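PDB 3IV0: SusD homolog from Bacteroides thetaiotaomicron VPI-5482, which probably binds glycans at the outer membrane of this gut bacterium, as other SusD-family lipoproteins do, although its own ligand is not established. Local coordinates for residues L248-S253 and E321-E326; V255-G260 and I341-N346; D317-L322 and A399-I404. All blocks are in the same frame, centred on the assembly; numbering follows the deposited sequence.

Contact 1: residues L248-S253 and E321-E326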
# COMPACT_ATOMS: atom_id res chain seq x y z
N LEU A 248 -11.15 0.04 -15.23
CA LEU A 248 -11.91 -1.08 -15.81
C LEU A 248 -13.36 -1.06 -15.35
O LEU A 248 -13.72 -0.49 -14.31
CB LEU A 248 -11.28 -2.41 -15.41
CG LEU A 248 -10.10 -2.90 -16.26
CD1 LEU A 248 -8.85 -2.01 -16.18
CD2 LEU A 248 -9.75 -4.37 -15.88
N ASP A 249 -14.23 -1.66 -16.15
CA ASP A 249 -15.61 -1.83 -15.72
C ASP A 249 -15.65 -2.53 -14.38
O ASP A 249 -14.86 -3.41 -14.10
CB ASP A 249 -16.39 -2.64 -16.75
CG ASP A 249 -16.69 -1.85 -18.01
OD1 ASP A 249 -16.39 -0.64 -18.06
OD2 ASP A 249 -17.24 -2.45 -18.96
N ILE A 250 -16.59 -2.13 -13.54
CA ILE A 250 -16.70 -2.72 -12.22
C ILE A 250 -17.00 -4.21 -12.26
O ILE A 250 -16.60 -4.95 -11.36
CB ILE A 250 -17.71 -1.94 -11.35
CG1 ILE A 250 -17.54 -2.28 -9.86
CG2 ILE A 250 -19.16 -2.16 -11.84
CD1 ILE A 250 -16.26 -1.71 -9.18
N ASN A 251 -17.73 -4.67 -13.27
CA ASN A 251 -17.96 -6.11 -13.39
C ASN A 251 -16.70 -6.89 -13.80
O ASN A 251 -16.70 -8.12 -13.76
CB ASN A 251 -19.07 -6.41 -14.38
CG ASN A 251 -18.90 -5.66 -15.67
OD1 ASN A 251 -19.10 -4.45 -15.70
ND2 ASN A 251 -18.49 -6.34 -16.72
N ARG A 252 -15.63 -6.18 -14.19
CA ARG A 252 -14.34 -6.79 -14.47
C ARG A 252 -13.37 -6.58 -13.32
O ARG A 252 -12.16 -6.58 -13.51
CB ARG A 252 -13.74 -6.23 -15.76
CG ARG A 252 -14.60 -6.44 -17.00
CD ARG A 252 -13.89 -5.88 -18.21
NE ARG A 252 -12.70 -6.66 -18.57
CZ ARG A 252 -11.55 -6.16 -19.02
NH1 ARG A 252 -11.38 -4.86 -19.19
NH2 ARG A 252 -10.56 -6.99 -19.32
N SER A 253 -13.91 -6.40 -12.11
CA SER A 253 -13.06 -6.22 -10.94
C SER A 253 -12.01 -7.31 -10.78
O SER A 253 -10.87 -7.01 -10.37
CB SER A 253 -13.89 -6.22 -9.65
OG SER A 253 -14.57 -5.03 -9.47
N GLU A 321 -22.94 -5.09 -4.31
CA GLU A 321 -23.31 -6.39 -4.85
C GLU A 321 -22.10 -7.19 -5.31
O GLU A 321 -22.07 -8.43 -5.23
CB GLU A 321 -24.26 -6.22 -6.03
CG GLU A 321 -25.66 -5.81 -5.71
CD GLU A 321 -25.85 -4.32 -5.42
OE1 GLU A 321 -25.05 -3.48 -5.87
OE2 GLU A 321 -26.84 -3.98 -4.72
N LEU A 322 -21.09 -6.51 -5.83
CA LEU A 322 -20.00 -7.23 -6.48
C LEU A 322 -18.86 -7.57 -5.55
O LEU A 322 -18.12 -8.50 -5.84
CB LEU A 322 -19.47 -6.45 -7.67
CG LEU A 322 -20.42 -6.31 -8.85
CD1 LEU A 322 -19.95 -5.28 -9.84
CD2 LEU A 322 -20.60 -7.67 -9.58
N TRP A 323 -18.70 -6.81 -4.49
CA TRP A 323 -17.56 -7.00 -3.61
C TRP A 323 -17.91 -7.66 -2.30
O TRP A 323 -17.02 -8.13 -1.59
CB TRP A 323 -16.85 -5.69 -3.35
CG TRP A 323 -16.16 -5.12 -4.54
CD1 TRP A 323 -16.02 -5.69 -5.75
CD2 TRP A 323 -15.42 -3.89 -4.58
NE1 TRP A 323 -15.29 -4.87 -6.58
CE2 TRP A 323 -14.91 -3.76 -5.88
CE3 TRP A 323 -15.18 -2.88 -3.65
CZ2 TRP A 323 -14.14 -2.67 -6.25
CZ3 TRP A 323 -14.39 -1.81 -4.03
CH2 TRP A 323 -13.91 -1.70 -5.32
N PHE A 324 -19.20 -7.72 -1.97
CA PHE A 324 -19.64 -8.27 -0.70
C PHE A 324 -20.72 -9.31 -0.95
O PHE A 324 -21.39 -9.30 -2.00
CB PHE A 324 -20.18 -7.19 0.25
CG PHE A 324 -19.18 -6.14 0.57
CD1 PHE A 324 -19.03 -5.05 -0.26
CD2 PHE A 324 -18.42 -6.22 1.73
CE1 PHE A 324 -18.09 -4.09 0.02
CE2 PHE A 324 -17.46 -5.23 2.02
CZ PHE A 324 -17.32 -4.17 1.17
N ASP A 325 -20.88 -10.22 0.00
CA ASP A 325 -22.04 -11.12 -0.03
C ASP A 325 -23.29 -10.44 0.55
O ASP A 325 -23.30 -9.27 0.95
CB ASP A 325 -21.69 -12.45 0.64
CG ASP A 325 -21.60 -12.37 2.16
OD1 ASP A 325 -22.04 -11.39 2.78
OD2 ASP A 325 -21.06 -13.33 2.77
N GLU A 326 -24.40 -11.17 0.54
CA GLU A 326 -25.68 -10.58 0.92
C GLU A 326 -25.77 -10.26 2.41
O GLU A 326 -26.64 -9.50 2.83
CB GLU A 326 -26.82 -11.50 0.46
CG GLU A 326 -28.17 -10.83 0.41
CD GLU A 326 -29.19 -11.65 -0.37
OE1 GLU A 326 -29.25 -11.51 -1.61
OE2 GLU A 326 -29.91 -12.45 0.27

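Contact 2: residues V255-G260 and I341-N346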
# COMPACT_ATOMS: atom_id res chain seq x y z
N VAL A 255 -10.31 -8.79 -12.92
CA VAL A 255 -9.20 -8.52 -13.83
C VAL A 255 -8.23 -7.47 -13.23
O VAL A 255 -7.02 -7.59 -13.32
CB VAL A 255 -9.71 -8.04 -15.19
CG1 VAL A 255 -8.56 -7.68 -16.13
CG2 VAL A 255 -10.63 -9.10 -15.83
N ILE A 256 -8.78 -6.47 -12.55
CA ILE A 256 -7.95 -5.54 -11.79
C ILE A 256 -7.11 -6.28 -10.77
O ILE A 256 -5.89 -6.14 -10.70
CB ILE A 256 -8.76 -4.46 -11.05
CG1 ILE A 256 -9.70 -3.70 -11.98
CG2 ILE A 256 -7.79 -3.52 -10.30
CD1 ILE A 256 -10.69 -2.75 -11.26
N PHE A 257 -7.77 -7.11 -9.96
CA PHE A 257 -7.10 -7.75 -8.84
C PHE A 257 -6.27 -8.97 -9.17
O PHE A 257 -5.43 -9.39 -8.36
CB PHE A 257 -8.08 -7.91 -7.67
CG PHE A 257 -8.66 -6.60 -7.26
CD1 PHE A 257 -7.83 -5.59 -6.78
CD2 PHE A 257 -9.99 -6.30 -7.48
CE1 PHE A 257 -8.33 -4.35 -6.48
CE2 PHE A 257 -10.48 -5.03 -7.18
CZ PHE A 257 -9.63 -4.07 -6.71
N ALA A 258 -6.39 -9.50 -10.39
CA ALA A 258 -5.50 -10.53 -10.86
C ALA A 258 -4.10 -9.96 -11.03
O ALA A 258 -3.09 -10.68 -10.89
CB ALA A 258 -5.97 -11.08 -12.19
N GLY A 259 -4.04 -8.67 -11.37
CA GLY A 259 -2.78 -8.02 -11.66
C GLY A 259 -2.54 -7.90 -13.13
O GLY A 259 -3.11 -8.66 -13.94
N GLY A 260 -1.68 -6.95 -13.49
CA GLY A 260 -1.33 -6.73 -14.87
C GLY A 260 -2.39 -6.02 -15.70
O GLY A 260 -2.26 -5.96 -16.93
N ILE A 341 -16.05 -11.24 2.07
CA ILE A 341 -15.81 -10.23 1.06
C ILE A 341 -15.23 -10.93 -0.16
O ILE A 341 -14.26 -11.67 -0.03
CB ILE A 341 -14.81 -9.19 1.60
CG1 ILE A 341 -15.47 -8.43 2.74
CG2 ILE A 341 -14.33 -8.27 0.49
CD1 ILE A 341 -14.53 -7.49 3.52
N LYS A 342 -15.83 -10.72 -1.33
CA LYS A 342 -15.50 -11.44 -2.54
C LYS A 342 -14.81 -10.58 -3.62
O LYS A 342 -14.51 -11.03 -4.73
CB LYS A 342 -16.76 -12.10 -3.12
CG LYS A 342 -17.78 -11.15 -3.57
CD LYS A 342 -19.01 -11.93 -4.11
CE LYS A 342 -20.11 -10.99 -4.57
NZ LYS A 342 -21.31 -11.75 -5.00
N LYS A 343 -14.49 -9.36 -3.22
CA LYS A 343 -13.86 -8.36 -4.08
C LYS A 343 -12.65 -8.90 -4.85
O LYS A 343 -12.49 -8.61 -6.00
CB LYS A 343 -13.39 -7.18 -3.22
CG LYS A 343 -12.59 -6.10 -3.96
CD LYS A 343 -12.30 -4.92 -3.07
CE LYS A 343 -11.38 -3.93 -3.79
NZ LYS A 343 -11.08 -2.74 -2.96
N PHE A 344 -11.81 -9.68 -4.18
CA PHE A 344 -10.53 -10.08 -4.77
C PHE A 344 -10.52 -11.48 -5.36
O PHE A 344 -9.46 -12.00 -5.69
CB PHE A 344 -9.45 -10.00 -3.69
CG PHE A 344 -9.26 -8.61 -3.13
CD1 PHE A 344 -8.42 -7.72 -3.76
CD2 PHE A 344 -9.92 -8.20 -2.00
CE1 PHE A 344 -8.29 -6.43 -3.28
CE2 PHE A 344 -9.78 -6.93 -1.49
CZ PHE A 344 -8.97 -6.03 -2.13
N TRP A 345 -11.67 -12.16 -5.41
CA TRP A 345 -11.62 -13.58 -5.77
C TRP A 345 -11.03 -13.83 -7.15
O TRP A 345 -11.50 -13.36 -8.16
CB TRP A 345 -12.99 -14.23 -5.64
CG TRP A 345 -13.42 -14.41 -4.23
CD1 TRP A 345 -12.72 -14.12 -3.11
CD2 TRP A 345 -14.65 -14.99 -3.80
NE1 TRP A 345 -13.44 -14.43 -1.99
CE2 TRP A 345 -14.64 -14.98 -2.39
CE3 TRP A 345 -15.75 -15.51 -4.47
CZ2 TRP A 345 -15.71 -15.47 -1.63
CZ3 TRP A 345 -16.82 -16.00 -3.71
CH2 TRP A 345 -16.79 -15.98 -2.32
N ASN A 346 -9.96 -14.60 -7.10
CA ASN A 346 -9.27 -15.20 -8.23
C ASN A 346 -8.71 -16.49 -7.64
O ASN A 346 -7.57 -16.58 -7.17
CB ASN A 346 -8.16 -14.31 -8.75
CG ASN A 346 -8.66 -13.34 -9.81
OD1 ASN A 346 -9.21 -13.78 -10.83
ND2 ASN A 346 -8.53 -12.04 -9.55

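Contact 3: residues D317-L322 and A399-I404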
# COMPACT_ATOMS: atom_id res chain seq x y z
N ASP A 317 -24.70 1.64 -5.52
CA ASP A 317 -23.24 1.46 -5.55
C ASP A 317 -22.99 -0.00 -5.88
O ASP A 317 -23.23 -0.87 -5.04
CB ASP A 317 -22.63 1.80 -4.21
CG ASP A 317 -21.11 1.83 -4.22
OD1 ASP A 317 -20.51 1.10 -5.06
OD2 ASP A 317 -20.53 2.55 -3.40
N ALA A 318 -22.52 -0.26 -7.09
CA ALA A 318 -22.33 -1.63 -7.55
C ALA A 318 -21.30 -2.41 -6.72
O ALA A 318 -21.28 -3.65 -6.74
CB ALA A 318 -21.97 -1.64 -8.98
N ARG A 319 -20.42 -1.70 -5.99
CA ARG A 319 -19.49 -2.40 -5.13
C ARG A 319 -20.21 -3.20 -4.07
O ARG A 319 -19.71 -4.22 -3.59
CB ARG A 319 -18.49 -1.41 -4.50
CG ARG A 319 -17.55 -0.78 -5.54
CD ARG A 319 -16.77 0.44 -5.04
NE ARG A 319 -17.68 1.57 -4.81
CZ ARG A 319 -17.33 2.85 -4.77
NH1 ARG A 319 -16.08 3.23 -5.00
NH2 ARG A 319 -18.23 3.77 -4.50
N LYS A 320 -21.40 -2.74 -3.68
CA LYS A 320 -22.15 -3.49 -2.67
C LYS A 320 -22.41 -4.93 -3.11
O LYS A 320 -22.13 -5.86 -2.38
CB LYS A 320 -23.48 -2.79 -2.34
CG LYS A 320 -23.33 -1.50 -1.61
CD LYS A 320 -24.67 -0.98 -1.06
CE LYS A 320 -25.64 -0.59 -2.15
NZ LYS A 320 -26.91 0.04 -1.59
N GLU A 321 -22.94 -5.09 -4.31
CA GLU A 321 -23.31 -6.39 -4.85
C GLU A 321 -22.10 -7.19 -5.31
O GLU A 321 -22.07 -8.43 -5.23
CB GLU A 321 -24.26 -6.22 -6.03
CG GLU A 321 -25.66 -5.81 -5.71
CD GLU A 321 -25.85 -4.32 -5.42
OE1 GLU A 321 -25.05 -3.48 -5.87
OE2 GLU A 321 -26.84 -3.98 -4.72
N LEU A 322 -21.09 -6.51 -5.83
CA LEU A 322 -20.00 -7.23 -6.48
C LEU A 322 -18.86 -7.57 -5.55
O LEU A 322 -18.12 -8.50 -5.84
CB LEU A 322 -19.47 -6.45 -7.67
CG LEU A 322 -20.42 -6.31 -8.85
CD1 LEU A 322 -19.95 -5.28 -9.84
CD2 LEU A 322 -20.60 -7.67 -9.58
N ALA A 399 -18.32 2.86 -10.39
CA ALA A 399 -19.06 2.06 -9.40
C ALA A 399 -20.58 2.14 -9.55
O ALA A 399 -21.30 1.56 -8.74
CB ALA A 399 -18.65 2.50 -8.01
N HIS A 400 -21.08 2.91 -10.52
CA HIS A 400 -22.50 3.15 -10.67
C HIS A 400 -23.08 3.71 -9.36
O HIS A 400 -24.18 3.35 -8.93
CB HIS A 400 -23.23 1.87 -11.15
CG HIS A 400 -22.62 1.27 -12.37
ND1 HIS A 400 -22.41 1.99 -13.52
CD2 HIS A 400 -22.15 0.03 -12.61
CE1 HIS A 400 -21.85 1.21 -14.43
NE2 HIS A 400 -21.69 0.01 -13.90
N ALA A 401 -22.35 4.64 -8.74
CA ALA A 401 -22.82 5.42 -7.65
C ALA A 401 -23.17 6.83 -8.11
O ALA A 401 -22.74 7.27 -9.18
CB ALA A 401 -21.75 5.46 -6.53
N SER A 402 -23.94 7.54 -7.30
CA SER A 402 -24.40 8.86 -7.71
C SER A 402 -23.25 9.86 -7.87
O SER A 402 -22.28 9.82 -7.12
CB SER A 402 -25.40 9.40 -6.70
OG SER A 402 -24.78 9.67 -5.45
N GLU A 403 -23.32 10.74 -8.87
CA GLU A 403 -22.32 11.78 -9.02
C GLU A 403 -22.41 12.75 -7.85
O GLU A 403 -23.49 13.09 -7.36
CB GLU A 403 -22.47 12.52 -10.34
CG GLU A 403 -22.02 11.74 -11.57
CD GLU A 403 -21.84 12.64 -12.78
OE1 GLU A 403 -22.60 13.63 -12.89
OE2 GLU A 403 -20.96 12.36 -13.61
N ILE A 404 -21.25 13.20 -7.41
CA ILE A 404 -21.13 14.12 -6.32
C ILE A 404 -20.96 15.53 -6.89
O ILE A 404 -20.16 15.76 -7.79
CB ILE A 404 -19.89 13.77 -5.45
CG1 ILE A 404 -20.05 12.38 -4.83
CG2 ILE A 404 -19.66 14.81 -4.35
CD1 ILE A 404 -21.22 12.24 -4.05

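Contact 1: residues L248-S253 and E321-E326
Leu322, Trp323 and Ile250 carry most of this contact, and Ser253 adds its polar bond. Leu322 touches through one branch. Its CD1 methyl rests against the Ile250 backbone and side chain, with Leu322 CD1 3.7 Å from Ile250 O and 3.8 Å from Ile250 CG2. Both CG1 and CG2 of the isoleucine touch this leucine methyl. CG1 stands anti to the backbone N (chi1 -163°), and its branch goes on to carry CD1 to the tryptophan. Ile250 CD1 lies 3.7 Å from Trp323 CZ2, meeting the six-membered part of the indole obliquely, and the two side chains cross at about a right angle.

The indole nitrogen supplies the one hydrogen bond between the segments. Trp323 NE1 donates to Ser253 OG at 3.0 Å, and the bond is nearly straight, with an N-H...O angle of 169°. The oxygen sits at the ring edge, only 3° out of the indole plane. Ser253 OG in turn donates to Ile250 O at 2.8 Å. That carbonyl also accepts from Ser253 N, so it is held by two donors from one residue. Arg252 takes the N-cap position, and Ser253 begins helix 253-258. The bond therefore ties the start of that helix to Trp323, next to Leu322 of helix 318-323. Elsewhere, Trp323 makes a cation-pi contact with Lys343.

The chemistry is a short relay inside an apolar setting. The buried serine hydroxyl both accepts and donates, the buried indole N-H has its acceptor, and the in-plane bond together with Ile250 CD1 should restrict rotation of the ring.

Contact 2: residues V255-G260 and I341-N346
Lys343 is the first residue of 341-346 to meet helix 253-258. Its chain runs fully extended, with CG anti to the backbone N (chi1 175°), and passes Phe257 on an oblique course. Lys343 CE comes to 3.4 Å from Phe257 CZ. The ammonium group goes on to a salt bridge with Glu426 and to the carbonyls of Glu422 and Ile424.

Phe344 follows, within a type I turn from Lys342 to Trp345. It forms an edge-to-face pair with Phe257. The edge of Phe344 points at the face of Phe257, with the ring centroids 4.8 Å apart and the planes at 63°. Phe344 CE1 is 3.6 Å from Phe257 CD1, toward the rim of the ring. The other face of Phe257 has its own neighbour, Ile256 CG2.

Asn346 closes the contact at the end of the helix. Its ND2 comes to 3.4 Å from Ala258 N, where two N-H donors meet without bonding. The amide nitrogen donates instead to Ser254 O, one residue before 255-260.

Aromatic and aliphatic packing round Phe257 carries most of the contact, with an amide lying beside the helix end. Lys343 NZ and Asn346 ND2 find their partners outside the two segments.

Contact 3: residues D317-L322 and A399-I404
The N-terminal end of helix 318-323 meets the turn after helix 385-398, where Ala318 N donates to Ala399 O at 2.7 Å, almost in line with the C=O bond (166°). His400 has positive phi and ends helix 385-398 in a Schellman motif.

Ala318 CB packs against the same carbonyl, and it also reaches the edge of the His400 ring, 4.0 Å from His400 CD2. Asp317 is the N-cap. Its OD1 accepts from Arg319 N at 3.0 Å in a capping bond. The same carboxylate is gripped side-on by the arginine. Arg319 NE binds Asp317 OD1 at 2.9 Å through the syn lone pair, and Arg319 NH2 meets Asp317 OD2 at 2.8 Å from above the carboxylate plane. The arginine chain bends at chi3 (-69°), which brings the guanidinium over Ala399. The methyl lies over one guanidinium face, with Ala399 CB 3.5 Å from Arg319 CZ. With an alanine in place of Asp317, Arg319 N would be likely to lose its cap, and NE and NH2 their carboxylate, leaving the guanidinium held mainly through Glu418 and Glu422.

The third guanidinium nitrogen, NH1, forms salt bridges with Glu418 and Glu422 of helix 408-422. Arg421 of that helix also touches Asp317 and Arg319. Helix 318-323 is therefore joined to the loop that leaves helix 385-398 and, through Asp317 and Arg319, to helix 408-422.

In the fold
Helix 318-323 is common ground for contacts 1 and 3, whose centres are about 9 Å apart. Its start serves contact 3, and Leu322 and Trp323 serve contact 1. Ile250 bridges them, with its CG2 3.8 Å from CD2 of His400. Contact 2 has its centre about 10 Å from that of contact 1 and about 17 Å from that of contact 3. It shares helix 253-258 with contact 1, and Trp323 O lies 2.9 Å from Lys342 N, a probable hydrogen bond. Together the contacts join two short helices to the loops at 341-346 and 399-404. All three are packing within the fold, on the same side of the chain's centre.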